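Local coordinates for fusolin (Unidentified entomopoxvirus, PDB 4YN2), which forms the crystalline spindles of an insect poxvirus, which enhance virulence, and probably attacks chitin through its lytic polysaccharide monooxygenase-like domain, at residues Glu17-Pro22 and Ala57-Phe62. Numbering follows the deposited sequence.
Sequences ESFWYP and AAQYEF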
ATOM      1  N   GLU A  17      11.716  -9.575  -1.747  1.00 11.50           N
ATOM      2  CA  GLU A  17      11.794 -10.782  -0.915  1.00 10.68           C
ATOM      3  C   GLU A  17      12.446 -11.951  -1.661  1.00 11.18           C
ATOM      4  O   GLU A  17      12.514 -11.937  -2.887  1.00  8.98           O
ATOM      5  CB  GLU A  17      10.380 -11.200  -0.486  1.00 12.04           C
ATOM      6  CG  GLU A  17       9.723 -10.215   0.465  1.00 19.47           C
ATOM      7  CD  GLU A  17       9.898 -10.546   1.935  1.00 30.01           C
ATOM      8  OE1 GLU A  17      10.778 -11.368   2.274  1.00 26.32           O
ATOM      9  OE2 GLU A  17       9.088 -10.048   2.743  1.00 21.66           O
ATOM     10  N   SER A  18      12.882 -12.988  -0.929  1.00  8.53           N
ATOM     11  CA  SER A  18      13.480 -14.177  -1.559  1.00  8.09           C
ATOM     12  C   SER A  18      12.366 -15.108  -2.053  1.00 11.72           C
ATOM     13  O   SER A  18      12.111 -16.154  -1.458  1.00 12.14           O
ATOM     14  CB  SER A  18      14.405 -14.905  -0.580  1.00 10.45           C
ATOM     15  OG  SER A  18      14.990 -16.059  -1.159  1.00 14.61           O
ATOM     16  N   PHE A  19      11.697 -14.715  -3.140  1.00  8.53           N
ATOM     17  CA  PHE A  19      10.574 -15.470  -3.709  1.00  7.72           C
ATOM     18  C   PHE A  19      11.021 -16.500  -4.744  1.00 13.46           C
ATOM     19  O   PHE A  19      10.201 -17.327  -5.125  1.00 12.93           O
ATOM     20  CB  PHE A  19       9.540 -14.518  -4.344  1.00  8.77           C
ATOM     21  CG  PHE A  19       9.966 -13.790  -5.598  1.00  8.89           C
ATOM     22  CD1 PHE A  19       9.739 -14.343  -6.850  1.00 11.52           C
ATOM     23  CD2 PHE A  19      10.447 -12.487  -5.538  1.00  9.75           C
ATOM     24  CE1 PHE A  19      10.105 -13.659  -8.009  1.00 12.37           C
ATOM     25  CE2 PHE A  19      10.808 -11.806  -6.702  1.00 11.27           C
ATOM     26  CZ  PHE A  19      10.620 -12.393  -7.927  1.00  9.99           C
ATOM     27  N   TRP A  20      12.281 -16.444  -5.225  1.00 11.35           N
ATOM     28  CA  TRP A  20      12.773 -17.378  -6.244  1.00 12.13           C
ATOM     29  C   TRP A  20      13.050 -18.763  -5.666  1.00 16.27           C
ATOM     30  O   TRP A  20      12.914 -19.757  -6.372  1.00 16.21           O
ATOM     31  CB  TRP A  20      14.061 -16.844  -6.901  1.00 11.33           C
ATOM     32  CG  TRP A  20      13.856 -15.600  -7.704  1.00 12.29           C
ATOM     33  CD1 TRP A  20      14.292 -14.344  -7.410  1.00 14.98           C
ATOM     34  CD2 TRP A  20      13.149 -15.502  -8.937  1.00 12.87           C
ATOM     35  NE1 TRP A  20      13.871 -13.462  -8.375  1.00 14.51           N
ATOM     36  CE2 TRP A  20      13.183 -14.150  -9.336  1.00 16.29           C
ATOM     37  CE3 TRP A  20      12.484 -16.429  -9.747  1.00 14.64           C
ATOM     38  CZ2 TRP A  20      12.582 -13.705 -10.512  1.00 15.89           C
ATOM     39  CZ3 TRP A  20      11.858 -15.980 -10.892  1.00 16.50           C
ATOM     40  CH2 TRP A  20      11.915 -14.635 -11.266  1.00 17.01           C
ATOM     41  N   TYR A  21      13.468 -18.820  -4.404  1.00 12.87           N
ATOM     42  CA  TYR A  21      13.822 -20.061  -3.736  1.00 13.41           C
ATOM     43  C   TYR A  21      13.684 -19.916  -2.207  1.00 16.78           C
ATOM     44  O   TYR A  21      14.195 -18.945  -1.653  1.00 16.68           O
ATOM     45  CB  TYR A  21      15.268 -20.464  -4.093  1.00 14.33           C
ATOM     46  CG  TYR A  21      15.683 -21.814  -3.540  1.00 15.33           C
ATOM     47  CD1 TYR A  21      16.237 -21.929  -2.271  1.00 17.06           C
ATOM     48  CD2 TYR A  21      15.598 -22.962  -4.316  1.00 16.21           C
ATOM     49  CE1 TYR A  21      16.613 -23.163  -1.756  1.00 17.81           C
ATOM     50  CE2 TYR A  21      15.989 -24.203  -3.816  1.00 17.12           C
ATOM     51  CZ  TYR A  21      16.516 -24.294  -2.541  1.00 23.81           C
ATOM     52  OH  TYR A  21      16.907 -25.500  -2.015  1.00 29.41           O
ATOM     53  N   PRO A  22      13.086 -20.887  -1.491  1.00 12.88           N
ATOM     54  CA  PRO A  22      12.383 -22.082  -1.981  1.00 12.84           C
ATOM     55  C   PRO A  22      11.175 -21.694  -2.839  1.00 17.23           C
ATOM     56  O   PRO A  22      10.580 -20.623  -2.663  1.00 15.87           O
ATOM     57  CB  PRO A  22      11.987 -22.810  -0.692  1.00 14.41           C
ATOM     58  CG  PRO A  22      11.921 -21.763   0.343  1.00 19.33           C
ATOM     59  CD  PRO A  22      12.983 -20.771  -0.027  1.00 15.03           C
ATOM     60  N   ALA A  57       3.688 -19.116 -12.304  1.00 10.22           N
ATOM     61  CA  ALA A  57       2.644 -18.095 -12.159  1.00 10.11           C
ATOM     62  C   ALA A  57       2.890 -17.219 -10.930  1.00 11.65           C
ATOM     63  O   ALA A  57       2.788 -15.997 -11.023  1.00 11.35           O
ATOM     64  CB  ALA A  57       1.285 -18.743 -12.059  1.00 10.77           C
ATOM     65  N   ALA A  58       3.233 -17.837  -9.804  1.00  7.50           N
ATOM     66  CA  ALA A  58       3.508 -17.141  -8.541  1.00  7.49           C
ATOM     67  C   ALA A  58       4.776 -16.276  -8.648  1.00 11.69           C
ATOM     68  O   ALA A  58       4.787 -15.138  -8.181  1.00  9.58           O
ATOM     69  CB  ALA A  58       3.648 -18.155  -7.418  1.00  8.58           C
ATOM     70  N   GLN A  59       5.827 -16.791  -9.300  1.00  8.73           N
ATOM     71  CA  GLN A  59       7.056 -16.024  -9.501  1.00  8.07           C
ATOM     72  C   GLN A  59       6.834 -14.833 -10.434  1.00 11.49           C
ATOM     73  O   GLN A  59       7.347 -13.744 -10.172  1.00  9.44           O
ATOM     74  CB  GLN A  59       8.156 -16.913 -10.074  1.00  9.48           C
ATOM     75  CG  GLN A  59       8.753 -17.866  -9.060  1.00 14.20           C
ATOM     76  CD  GLN A  59       9.759 -18.790  -9.702  1.00 28.64           C
ATOM     77  OE1 GLN A  59       9.834 -18.938 -10.926  1.00 26.23           O
ATOM     78  NE2 GLN A  59      10.601 -19.384  -8.898  1.00 21.91           N
ATOM     79  N   TYR A  60       6.055 -15.039 -11.507  1.00  9.71           N
ATOM     80  CA  TYR A  60       5.740 -14.012 -12.502  1.00  9.29           C
ATOM     81  C   TYR A  60       5.092 -12.802 -11.838  1.00 11.58           C
ATOM     82  O   TYR A  60       5.384 -11.670 -12.204  1.00  8.98           O
ATOM     83  CB  TYR A  60       4.822 -14.616 -13.581  1.00 10.24           C
ATOM     84  CG  TYR A  60       4.406 -13.674 -14.679  1.00 11.30           C
ATOM     85  CD1 TYR A  60       3.288 -12.862 -14.538  1.00 12.51           C
ATOM     86  CD2 TYR A  60       5.090 -13.636 -15.888  1.00 12.43           C
ATOM     87  CE1 TYR A  60       2.882 -12.014 -15.557  1.00 12.08           C
ATOM     88  CE2 TYR A  60       4.671 -12.817 -16.930  1.00 13.68           C
ATOM     89  CZ  TYR A  60       3.549 -12.026 -16.771  1.00 18.64           C
ATOM     90  OH  TYR A  60       3.181 -11.170 -17.780  1.00 18.69           O
ATOM     91  N   GLU A  61       4.221 -13.049 -10.841  1.00  9.01           N
ATOM     92  CA  GLU A  61       3.529 -11.999 -10.105  1.00  7.63           C
ATOM     93  C   GLU A  61       4.520 -11.002  -9.493  1.00 10.53           C
ATOM     94  O   GLU A  61       4.281  -9.791  -9.555  1.00  9.02           O
ATOM     95  CB  GLU A  61       2.645 -12.646  -9.021  1.00  8.64           C
ATOM     96  CG  GLU A  61       2.039 -11.701  -8.014  1.00 11.43           C
ATOM     97  CD  GLU A  61       1.045 -12.415  -7.127  1.00 18.98           C
ATOM     98  OE1 GLU A  61       1.438 -13.373  -6.423  1.00 17.62           O
ATOM     99  OE2 GLU A  61      -0.140 -12.033  -7.160  1.00  8.11           O
ATOM    100  N   PHE A  62       5.653 -11.485  -8.951  1.00  7.51           N
ATOM    101  CA  PHE A  62       6.648 -10.585  -8.378  1.00  6.89           C
ATOM    102  C   PHE A  62       7.743 -10.198  -9.354  1.00 10.94           C
ATOM    103  O   PHE A  62       8.259  -9.097  -9.214  1.00  9.79           O
ATOM    104  CB  PHE A  62       7.254 -11.181  -7.119  1.00  9.26           C
ATOM    105  CG  PHE A  62       6.288 -11.412  -5.974  1.00 10.95           C
ATOM    106  CD1 PHE A  62       5.072 -10.732  -5.908  1.00 14.04           C
ATOM    107  CD2 PHE A  62       6.658 -12.184  -4.883  1.00 13.60           C
ATOM    108  CE1 PHE A  62       4.182 -10.964  -4.859  1.00 14.77           C
ATOM    109  CE2 PHE A  62       5.776 -12.391  -3.822  1.00 15.95           C
ATOM    110  CZ  PHE A  62       4.534 -11.804  -3.834  1.00 14.02           C
TER
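Phe19 and Trp20, in the loop joining helices 10-15 and 31-48, pack against Gln59 and Phe62 on helix 51-63, in the helical part of the lytic polysaccharide monooxygenase-like domain. The Phe19 ring lies between two groups: CB of Phe62 sits 3.6 Å from the centroid of the Phe19 ring and only 10° off its normal, a CH-pi contact, while CD1 of Trp20 lies over the opposite face. With CG set between its own N and carbonyl carbon (chi1 69°), the Phe19 side chain is directed at the helix. The Phe62 ring turns its edge to the Phe19 face in a T-shaped pair, the planes 85° apart and the centroids separated by 5.4 Å; CD2 of Phe62 reaches CG of Phe19 at 3.7 Å. One turn back, Gln59 extends its amide along the rim of the indole at a steep tilt, OE1 lying 3.6 Å from CZ3 of Trp20 near the ring plane. NE2 of Gln59 is 3.4 Å from the carbonyl O of Trp20. Ala57 and Ala58 of the same helix touch helix 31-48, and the Glu17 carboxylate accepts hydrogen bonds from the backbone N of Thr29 and Asp30, tying the start of the loop to its end. The chemistry thus changes across the contact: two buried phenyl rings hold the loop to the helix by dispersion and weak CH-pi attraction, and the more exposed indole and amide border them.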